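Side-chain contacts in beta-galactosidase (Trichoderma reesei, PDB 3OG2), which probably hydrolyses terminal non-reducing beta-D-galactose residues from beta-D-galactosides, as a glycoside hydrolase of family 35: residues G291-S296 / I354-Y359; Y58-H63 / E350-D355; G750-F755 / S759-S764. One frame throughout, in Å; residues are numbered along the deposited sequence.

Contact 1 (G291-S296 / I354-Y359). With NAG (2-acetamido-2-deoxy-beta-D-glucopyranose), chain B; MAN (alpha-D-mannopyranose), chain C; BMA (beta-D-mannopyranose), chain D.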
# COMPACT_ATOMS: atom_id res chain seq x y z
N GLY A 291 -4.41 -14.41 5.10
CA GLY A 291 -5.23 -13.60 4.20
C GLY A 291 -5.35 -12.17 4.71
O GLY A 291 -5.34 -11.92 5.91
N PHE A 292 -5.51 -11.23 3.80
CA PHE A 292 -5.52 -9.82 4.16
C PHE A 292 -6.83 -9.42 4.85
O PHE A 292 -6.85 -8.37 5.50
CB PHE A 292 -5.25 -8.94 2.91
CG PHE A 292 -3.77 -8.97 2.60
CD1 PHE A 292 -2.82 -8.53 3.53
CD2 PHE A 292 -3.32 -9.43 1.35
CE1 PHE A 292 -1.46 -8.57 3.21
CE2 PHE A 292 -1.97 -9.42 1.05
CZ PHE A 292 -1.01 -8.98 1.95
N GLU A 293 -7.92 -10.21 4.72
CA GLU A 293 -9.08 -9.87 5.51
C GLU A 293 -8.76 -10.00 7.00
O GLU A 293 -9.16 -9.11 7.78
CB GLU A 293 -10.27 -10.79 5.19
CG GLU A 293 -11.04 -10.37 3.96
CD GLU A 293 -11.53 -8.92 4.09
OE1 GLU A 293 -12.35 -8.55 4.97
OE2 GLU A 293 -11.03 -8.09 3.30
N GLN A 294 -8.07 -11.06 7.39
CA GLN A 294 -7.67 -11.25 8.80
C GLN A 294 -6.65 -10.17 9.20
O GLN A 294 -6.69 -9.58 10.30
CB GLN A 294 -7.17 -12.69 9.00
CG GLN A 294 -7.73 -13.23 10.31
CD GLN A 294 -7.50 -14.70 10.49
OE1 GLN A 294 -8.23 -15.49 9.92
NE2 GLN A 294 -6.48 -15.07 11.28
N CYS A 295 -5.72 -9.81 8.28
CA CYS A 295 -4.86 -8.68 8.65
C CYS A 295 -5.61 -7.36 8.86
O CYS A 295 -5.24 -6.57 9.73
CB CYS A 295 -3.77 -8.51 7.58
SG CYS A 295 -2.64 -9.90 7.43
N SER A 296 -6.64 -7.11 8.08
CA SER A 296 -7.43 -5.89 8.25
C SER A 296 -8.25 -5.91 9.57
O SER A 296 -8.56 -4.86 10.11
CB SER A 296 -8.39 -5.66 7.09
OG SER A 296 -9.56 -6.52 7.21
N ILE A 354 -13.30 1.78 -0.40
CA ILE A 354 -13.11 2.47 0.88
C ILE A 354 -14.30 2.20 1.79
O ILE A 354 -14.85 3.06 2.47
CB ILE A 354 -12.91 3.97 0.64
CG1 ILE A 354 -14.05 4.61 -0.19
CG2 ILE A 354 -11.55 4.17 0.00
CD1 ILE A 354 -14.00 6.11 -0.17
N ASP A 355 -14.70 0.91 1.83
CA ASP A 355 -15.76 0.50 2.71
C ASP A 355 -15.25 0.03 4.06
O ASP A 355 -16.07 -0.07 4.99
CB ASP A 355 -16.54 -0.65 2.04
CG ASP A 355 -15.60 -1.84 1.92
OD1 ASP A 355 -14.57 -1.81 1.25
OD2 ASP A 355 -15.82 -2.93 2.55
N ARG A 356 -13.97 -0.26 4.27
CA ARG A 356 -13.55 -0.76 5.60
C ARG A 356 -13.76 0.32 6.64
O ARG A 356 -13.51 1.52 6.38
CB ARG A 356 -12.06 -1.13 5.60
CG ARG A 356 -11.84 -2.42 4.77
CD ARG A 356 -10.33 -2.70 4.68
NE ARG A 356 -10.09 -4.11 4.33
CZ ARG A 356 -9.04 -4.56 3.68
NH1 ARG A 356 -8.08 -3.76 3.25
NH2 ARG A 356 -8.94 -5.88 3.45
N GLU A 357 -14.23 -0.09 7.83
CA GLU A 357 -14.50 0.93 8.87
C GLU A 357 -13.27 1.76 9.18
O GLU A 357 -13.36 2.95 9.49
CB GLU A 357 -15.03 0.24 10.11
CG GLU A 357 -15.54 1.26 11.14
CD GLU A 357 -16.55 0.71 12.15
OE1 GLU A 357 -17.20 -0.36 11.90
OE2 GLU A 357 -16.73 1.34 13.20
N LYS A 358 -12.09 1.11 9.09
CA LYS A 358 -10.85 1.85 9.40
C LYS A 358 -10.67 3.04 8.48
O LYS A 358 -10.05 4.02 8.86
CB LYS A 358 -9.59 0.94 9.35
CG LYS A 358 -9.43 0.24 8.01
CD LYS A 358 -8.25 -0.70 7.98
CE LYS A 358 -6.91 0.02 8.18
NZ LYS A 358 -5.78 -0.97 8.23
N TYR A 359 -11.18 3.04 7.26
CA TYR A 359 -11.10 4.23 6.39
C TYR A 359 -11.83 5.39 7.06
O TYR A 359 -11.33 6.52 7.15
CB TYR A 359 -11.67 3.90 4.98
CG TYR A 359 -11.64 5.13 4.10
CD1 TYR A 359 -12.72 6.04 4.07
CD2 TYR A 359 -10.52 5.39 3.27
CE1 TYR A 359 -12.71 7.17 3.28
CE2 TYR A 359 -10.50 6.52 2.49
CZ TYR A 359 -11.60 7.40 2.49
OH TYR A 359 -11.64 8.54 1.72
C1 NAG B . -19.22 0.03 6.00
C2 NAG B . -19.45 0.59 7.40
C3 NAG B . -18.56 -0.10 8.41
C4 NAG B . -18.76 -1.63 8.32
C5 NAG B . -18.52 -2.07 6.86
C6 NAG B . -18.82 -3.54 6.64
C7 NAG B . -20.05 2.97 7.27
C8 NAG B . -19.55 4.36 7.00
N2 NAG B . -19.12 2.03 7.38
O3 NAG B . -18.81 0.37 9.70
O4 NAG B . -17.77 -2.24 9.16
O5 NAG B . -19.46 -1.36 6.04
O6 NAG B . -20.11 -3.89 7.10
O7 NAG B . -21.26 2.70 7.24
C1 MAN C . -20.20 -0.94 13.28
C2 MAN C . -19.37 -0.40 14.43
C3 MAN C . -20.18 -0.61 15.73
C4 MAN C . -21.54 0.12 15.60
C5 MAN C . -22.30 -0.48 14.39
C6 MAN C . -23.60 0.30 14.16
O2 MAN C . -19.13 0.98 14.20
O3 MAN C . -19.42 0.05 16.79
O4 MAN C . -22.29 -0.13 16.77
O5 MAN C . -21.48 -0.30 13.23
O6 MAN C . -24.37 -0.36 13.14
C1 BMA D . -18.22 -3.24 9.91
C2 BMA D . -17.05 -3.88 10.68
C3 BMA D . -17.61 -4.98 11.59
C4 BMA D . -18.69 -4.42 12.53
C5 BMA D . -19.78 -3.73 11.66
C6 BMA D . -20.90 -3.13 12.46
O2 BMA D . -16.32 -2.89 11.43
O3 BMA D . -16.53 -5.46 12.39
O4 BMA D . -19.28 -5.55 13.21
O5 BMA D . -19.16 -2.68 10.86
O6 BMA D . -20.36 -2.34 13.55
O HOH W 1 -11.84 -5.96 5.65
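Arg356, just ahead of helix 357-370, extends its side chain to Glu293 and Ser296 on helix 292-298 of the TIM-barrel domain. The charged contact is a salt bridge: Arg356 NH2 donates to Glu293 OE2 over 3.0 Å, bent to 148° and arriving from above the carboxylate plane. Glutamate suits this exposed position because its chain, folded at chi2 (-56°), can bring a carboxylate round from a CB that points away. Arg349 pairs with the same OE2, while Arg356 NH1 is taken by Asp343 and the carbonyl of Ala346. Van der Waals contact follows over one guanidinium face, where Ser296 CB lies 3.6 Å from Arg356 NE. A small residue fits so close, and Ser296 OG is turned back to the carbonyl O of Glu293 (2.7 Å). A water completes the polar set: it accepts from Arg356 NE in the guanidinium plane at 2.9 Å and donates to Glu293 OE1 and Ser296 OG. A methionine in place of Arg356 would probably deprive Glu293 and Asp343 of a counter-charge and the water of its donor. The chemistry thus implies a buried cation, its charge probably offset by Asp343 and by Glu293, which it shares with Arg349.

Contact 2 (Y58-H63 / E350-D355). With NAG (2-acetamido-2-deoxy-beta-D-glucopyranose), chain B.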
# COMPACT_ATOMS: atom_id res chain seq x y z
N TYR A 58 -4.37 6.77 -10.69
CA TYR A 58 -3.74 7.44 -9.55
C TYR A 58 -4.61 8.52 -8.97
O TYR A 58 -4.67 8.66 -7.73
CB TYR A 58 -2.40 8.04 -9.99
CG TYR A 58 -1.36 7.02 -10.39
CD1 TYR A 58 -1.22 5.83 -9.66
CD2 TYR A 58 -0.54 7.26 -11.49
CE1 TYR A 58 -0.26 4.88 -10.04
CE2 TYR A 58 0.44 6.32 -11.87
CZ TYR A 58 0.55 5.15 -11.14
OH TYR A 58 1.53 4.20 -11.49
N LEU A 59 -5.35 9.26 -9.78
CA LEU A 59 -6.19 10.32 -9.24
C LEU A 59 -7.30 9.73 -8.39
O LEU A 59 -7.74 10.36 -7.41
CB LEU A 59 -6.79 11.17 -10.37
CG LEU A 59 -7.55 12.41 -9.93
CD1 LEU A 59 -6.73 13.41 -9.09
CD2 LEU A 59 -8.16 13.10 -11.15
N ASP A 60 -7.81 8.56 -8.75
CA ASP A 60 -8.80 7.90 -7.88
C ASP A 60 -8.24 7.67 -6.51
O ASP A 60 -8.89 8.01 -5.49
CB ASP A 60 -9.22 6.58 -8.55
CG ASP A 60 -10.28 5.89 -7.71
OD1 ASP A 60 -11.29 6.55 -7.32
OD2 ASP A 60 -10.16 4.67 -7.44
N VAL A 61 -7.05 7.10 -6.42
CA VAL A 61 -6.53 6.85 -5.07
C VAL A 61 -6.20 8.18 -4.43
O VAL A 61 -6.46 8.32 -3.19
CB VAL A 61 -5.38 5.86 -5.23
CG1 VAL A 61 -5.90 4.43 -5.33
CG2 VAL A 61 -4.60 6.16 -6.49
N PHE A 62 -5.68 9.18 -5.10
CA PHE A 62 -5.41 10.46 -4.44
C PHE A 62 -6.68 11.13 -3.96
O PHE A 62 -6.68 11.74 -2.89
CB PHE A 62 -4.66 11.42 -5.37
CG PHE A 62 -3.18 11.20 -5.54
CD1 PHE A 62 -2.66 10.84 -6.78
CD2 PHE A 62 -2.28 11.35 -4.52
CE1 PHE A 62 -1.29 10.65 -6.94
CE2 PHE A 62 -0.92 11.17 -4.67
CZ PHE A 62 -0.40 10.83 -5.89
N HIS A 63 -7.79 11.04 -4.69
CA HIS A 63 -9.03 11.60 -4.20
C HIS A 63 -9.45 10.95 -2.88
O HIS A 63 -9.97 11.57 -1.98
CB HIS A 63 -10.16 11.29 -5.20
CG HIS A 63 -10.28 12.15 -6.38
ND1 HIS A 63 -10.96 11.78 -7.52
CD2 HIS A 63 -9.85 13.42 -6.52
CE1 HIS A 63 -10.92 12.80 -8.37
NE2 HIS A 63 -10.24 13.81 -7.78
N GLU A 350 -7.16 -3.24 -2.03
CA GLU A 350 -6.43 -3.46 -3.28
C GLU A 350 -7.23 -3.08 -4.49
O GLU A 350 -6.68 -2.60 -5.47
CB GLU A 350 -6.08 -4.96 -3.30
CG GLU A 350 -5.34 -5.38 -4.56
CD GLU A 350 -4.84 -6.82 -4.45
OE1 GLU A 350 -5.31 -7.55 -3.54
OE2 GLU A 350 -3.96 -7.23 -5.26
N ASP A 351 -8.56 -3.30 -4.42
CA ASP A 351 -9.47 -2.93 -5.54
C ASP A 351 -9.96 -1.48 -5.40
O ASP A 351 -10.85 -1.08 -6.17
CB ASP A 351 -10.59 -3.95 -5.64
CG ASP A 351 -11.55 -3.92 -4.48
OD1 ASP A 351 -11.46 -3.03 -3.60
OD2 ASP A 351 -12.45 -4.81 -4.41
N ARG A 352 -9.40 -0.71 -4.49
CA ARG A 352 -9.56 0.74 -4.27
C ARG A 352 -10.87 1.05 -3.52
O ARG A 352 -11.21 2.24 -3.37
CB ARG A 352 -9.36 1.62 -5.52
CG ARG A 352 -8.12 1.18 -6.31
CD ARG A 352 -7.91 2.01 -7.58
NE ARG A 352 -9.14 2.08 -8.34
CZ ARG A 352 -9.68 1.12 -9.07
NH1 ARG A 352 -9.07 -0.06 -9.20
NH2 ARG A 352 -10.84 1.39 -9.68
N ARG A 353 -11.57 0.04 -3.03
CA ARG A 353 -12.80 0.32 -2.26
C ARG A 353 -12.42 0.88 -0.87
O ARG A 353 -11.41 0.49 -0.28
CB ARG A 353 -13.69 -0.91 -2.08
CG ARG A 353 -14.41 -1.29 -3.37
CD ARG A 353 -15.28 -2.52 -3.10
NE ARG A 353 -14.53 -3.72 -2.82
CZ ARG A 353 -14.75 -4.65 -1.89
NH1 ARG A 353 -15.75 -4.62 -1.00
NH2 ARG A 353 -13.93 -5.70 -1.82
N ILE A 354 -13.30 1.78 -0.40
CA ILE A 354 -13.11 2.47 0.88
C ILE A 354 -14.30 2.20 1.79
O ILE A 354 -14.85 3.06 2.47
CB ILE A 354 -12.91 3.97 0.64
CG1 ILE A 354 -14.05 4.61 -0.19
CG2 ILE A 354 -11.55 4.17 0.00
CD1 ILE A 354 -14.00 6.11 -0.17
N ASP A 355 -14.70 0.91 1.83
CA ASP A 355 -15.76 0.50 2.71
C ASP A 355 -15.25 0.03 4.06
O ASP A 355 -16.07 -0.07 4.99
CB ASP A 355 -16.54 -0.65 2.04
CG ASP A 355 -15.60 -1.84 1.92
OD1 ASP A 355 -14.57 -1.81 1.25
OD2 ASP A 355 -15.82 -2.93 2.55
C1 NAG B . -19.22 0.03 6.00
C2 NAG B . -19.45 0.59 7.40
C3 NAG B . -18.56 -0.10 8.41
C4 NAG B . -18.76 -1.63 8.32
C5 NAG B . -18.52 -2.07 6.86
C6 NAG B . -18.82 -3.54 6.64
C7 NAG B . -20.05 2.97 7.27
C8 NAG B . -19.55 4.36 7.00
N2 NAG B . -19.12 2.03 7.38
O3 NAG B . -18.81 0.37 9.70
O4 NAG B . -17.77 -2.24 9.16
O5 NAG B . -19.46 -1.36 6.04
O6 NAG B . -20.11 -3.89 7.10
O7 NAG B . -21.26 2.70 7.24
O HOH W 2 -12.30 3.73 -9.28
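Asp60 and Arg352 join helix 58-66 to the loop before helix 357-370 in the (beta/alpha)8 barrel of this family 35 enzyme. The helix makes the beta-alpha-beta connection between parallel strands 38-47 and 72-76, while the loop follows strand 318-321, which pairs with strand 38-47 on its other side; the contact therefore bridges the closure of the barrel.

The two side chains meet at about a right angle, with carboxylate and guanidinium planes 70° apart. Asp60 has CG anti to its backbone nitrogen (chi1 -178°), which directs the carboxylate from the helix to the loop, and OD2 receives Arg352 NE at 2.9 Å in a salt bridge. The oxygen is approached on its anti side, whereas it lies almost within the guanidinium plane. Arginine suits the place because its chain bends at chi3, offering NE to the aspartate while its aliphatic part passes Val61, of which one of two modelled conformers puts CG1 3.9 Å from Arg352 CD, the two chains running at a slant. Asp60 is also paired through OD1 with Arg591 and through OD2 with Lys64, so this buried carboxylate is surrounded by positive charge, which would favour its ionised form.

Within the loop, Asp351 OD1 accepts from Arg353 N at 3.1 Å in an Asx turn, and its OD2 takes both NE and NH2 of Arg353, fixing the backbone beside Arg352. Next to NE, along the same edge of the Arg352 guanidinium, NH2 donates to a water 2.8 Å away, which gives a weak bond to Asp60 OD2.

Contact 3 (G750-F755 / S759-S764). With NAG (2-acetamido-2-deoxy-beta-D-glucopyranose), chain F; MAN (alpha-D-mannopyranose), chain E; BMA (beta-D-mannopyranose), chain G; MAN (alpha-D-mannopyranose), chain H.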
# COMPACT_ATOMS: atom_id res chain seq x y z
N GLY A 750 10.03 -36.57 -10.64
CA GLY A 750 9.50 -36.19 -9.32
C GLY A 750 9.43 -34.67 -9.20
O GLY A 750 10.00 -33.97 -10.00
N SER A 751 8.71 -34.23 -8.18
CA SER A 751 8.63 -32.83 -7.86
C SER A 751 8.91 -32.59 -6.38
O SER A 751 8.51 -33.42 -5.52
CB SER A 751 7.19 -32.28 -8.10
OG SER A 751 6.95 -32.23 -9.49
N PHE A 752 9.54 -31.46 -6.11
CA PHE A 752 9.45 -30.88 -4.77
C PHE A 752 8.21 -29.98 -4.78
O PHE A 752 8.21 -28.98 -5.51
CB PHE A 752 10.71 -30.07 -4.47
CG PHE A 752 10.53 -29.34 -3.15
CD1 PHE A 752 10.46 -30.04 -1.95
CD2 PHE A 752 10.44 -27.98 -3.12
CE1 PHE A 752 10.29 -29.37 -0.75
CE2 PHE A 752 10.28 -27.28 -1.93
CZ PHE A 752 10.23 -28.00 -0.73
N THR A 753 7.18 -30.37 -4.02
CA THR A 753 5.92 -29.64 -4.22
C THR A 753 5.79 -28.35 -3.39
O THR A 753 4.87 -27.57 -3.63
CB THR A 753 4.73 -30.57 -3.93
OG1 THR A 753 4.90 -31.13 -2.63
CG2 THR A 753 4.74 -31.71 -4.94
N GLY A 754 6.71 -28.12 -2.48
CA GLY A 754 6.84 -26.81 -1.85
C GLY A 754 6.01 -26.67 -0.59
O GLY A 754 5.02 -27.37 -0.33
N PHE A 755 6.40 -25.73 0.25
CA PHE A 755 5.61 -25.33 1.40
C PHE A 755 6.08 -23.95 1.86
O PHE A 755 7.13 -23.46 1.45
CB PHE A 755 5.63 -26.36 2.52
CG PHE A 755 6.96 -26.86 3.04
CD1 PHE A 755 7.60 -27.92 2.41
CD2 PHE A 755 7.53 -26.26 4.18
CE1 PHE A 755 8.81 -28.38 2.93
CE2 PHE A 755 8.74 -26.73 4.71
CZ PHE A 755 9.36 -27.81 4.10
N SER A 759 12.47 -22.45 1.22
CA SER A 759 12.97 -21.62 0.11
C SER A 759 13.95 -22.43 -0.73
O SER A 759 14.37 -21.97 -1.81
CB SER A 759 13.65 -20.36 0.64
OG SER A 759 14.64 -20.72 1.60
N ALA A 760 14.35 -23.61 -0.23
CA ALA A 760 15.27 -24.46 -1.01
C ALA A 760 14.88 -25.89 -0.69
O ALA A 760 14.13 -26.13 0.30
CB ALA A 760 16.72 -24.23 -0.63
N ALA A 761 15.36 -26.85 -1.44
CA ALA A 761 15.03 -28.25 -1.22
C ALA A 761 16.20 -29.13 -1.69
O ALA A 761 16.82 -28.87 -2.71
CB ALA A 761 13.73 -28.59 -1.95
N ASN A 762 16.44 -30.17 -0.93
CA ASN A 762 17.36 -31.25 -1.29
C ASN A 762 16.47 -32.40 -1.74
O ASN A 762 15.64 -32.92 -0.99
CB ASN A 762 18.26 -31.64 -0.11
CG ASN A 762 19.30 -30.54 0.12
OD1 ASN A 762 19.72 -29.86 -0.81
ND2 ASN A 762 19.64 -30.42 1.37
N SER A 763 16.61 -32.81 -2.98
CA SER A 763 15.87 -33.96 -3.46
C SER A 763 16.81 -35.04 -3.95
O SER A 763 17.85 -34.80 -4.56
CB SER A 763 14.98 -33.48 -4.61
OG SER A 763 14.15 -32.38 -4.21
N SER A 764 16.42 -36.29 -3.74
CA SER A 764 17.16 -37.43 -4.23
C SER A 764 16.26 -38.30 -5.08
O SER A 764 15.17 -38.67 -4.65
CB SER A 764 17.67 -38.20 -3.01
OG SER A 764 18.68 -37.39 -2.35
C1 NAG F . 20.74 -29.68 1.63
C2 NAG F . 20.36 -28.71 2.74
C3 NAG F . 21.57 -27.89 3.16
C4 NAG F . 22.81 -28.76 3.42
C5 NAG F . 23.02 -29.79 2.28
C6 NAG F . 24.15 -30.76 2.60
C7 NAG F . 18.05 -27.91 2.81
C8 NAG F . 16.96 -27.06 2.27
N2 NAG F . 19.30 -27.78 2.35
O3 NAG F . 21.15 -27.20 4.34
O4 NAG F . 24.00 -28.04 3.55
O5 NAG F . 21.81 -30.50 2.14
O6 NAG F . 24.80 -31.16 1.40
O7 NAG F . 17.71 -28.85 3.49
C1 MAN E . 12.95 -29.74 5.81
C2 MAN E . 14.48 -29.68 5.84
C3 MAN E . 14.84 -28.68 6.98
C4 MAN E . 14.41 -27.29 6.46
C5 MAN E . 12.93 -27.30 6.14
C6 MAN E . 12.55 -26.08 5.30
O2 MAN E . 14.92 -29.05 4.64
O3 MAN E . 16.25 -28.63 7.08
O4 MAN E . 14.71 -26.31 7.44
O5 MAN E . 12.45 -28.46 5.49
O6 MAN E . 13.39 -26.04 4.14
C1 BMA G . 1.29 -25.37 6.42
C2 BMA G . 1.44 -24.93 7.87
C3 BMA G . 2.90 -24.53 8.04
C4 BMA G . 3.86 -25.62 7.55
C5 BMA G . 3.49 -26.12 6.12
C6 BMA G . 4.28 -27.39 5.78
O2 BMA G . 1.13 -26.08 8.71
O3 BMA G . 3.30 -24.22 9.38
O4 BMA G . 5.20 -25.05 7.45
O5 BMA G . 2.10 -26.52 6.17
O6 BMA G . 4.03 -28.34 6.84
C1 MAN H . 4.89 -29.63 6.44
C2 MAN H . 4.41 -30.58 7.54
C3 MAN H . 4.78 -30.10 8.94
C4 MAN H . 6.27 -29.73 9.03
C5 MAN H . 6.56 -28.68 7.95
C6 MAN H . 8.00 -28.19 8.02
O2 MAN H . 5.03 -31.82 7.32
O3 MAN H . 4.60 -31.13 9.92
O4 MAN H . 6.61 -29.29 10.34
O5 MAN H . 6.25 -29.28 6.69
O6 MAN H . 8.92 -29.25 7.78
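Ala760 touches Phe752 lightly, through its carbonyl O, 4.4 Å from Phe752 CZ; its CB points away and approaches the acetyl methyl of a sugar. Ala761, turned inward, makes the central contact. Its CB stands over the middle of the Phe752 ring, 3.4 Å from the centroid and only 6° off the ring normal, a CH-pi interaction. Phe752 presents this face because CG is anti to its backbone nitrogen (chi1 174°); over the opposite face lies Gly754 N, and the Phe738 ring also meets it. A methyl group suits the position, since so close a ring tolerates little more. Asn762 faces outward again and carries N-acetylglucosamine on ND2, its OD1 bound to Ser731. Ser763 returns inward, with OG 4.2 Å from Phe752 CB, a small group beside the root of the aromatic side chain. Nearby, the Phe755 ring is met at its edge by O5 of a mannose, 3.5 Å from CZ. The two strands run nearly antiparallel (159°), with axes 8.5 Å apart and no hydrogen bonds between them. They belong to different sheets, and such facing of side chains between layers is consistent with a beta-sandwich, here in the first of two all-beta domains of this kind.

Contacts 1 and 2 lie in the catalytic TIM-barrel domain, their centres about 12 and 11 Å from the centre of the chain, and share Ile354 and Asp355: the loop running into helix 357-370 is held first against helix 58-66 and then against helix 292-298. Each uses a buried arginine, a carboxylate and a bridging water. In contact 2 the arginine binds through NE and passes a valine, whereas in contact 1 it binds through an end nitrogen and has a serine over its face. Contact 3, its centre about 32 Å from the chain's centre, is partly buried and has no hydrogen bond across it; there an aromatic ring and a methyl join two sheets beneath glycosylated surface.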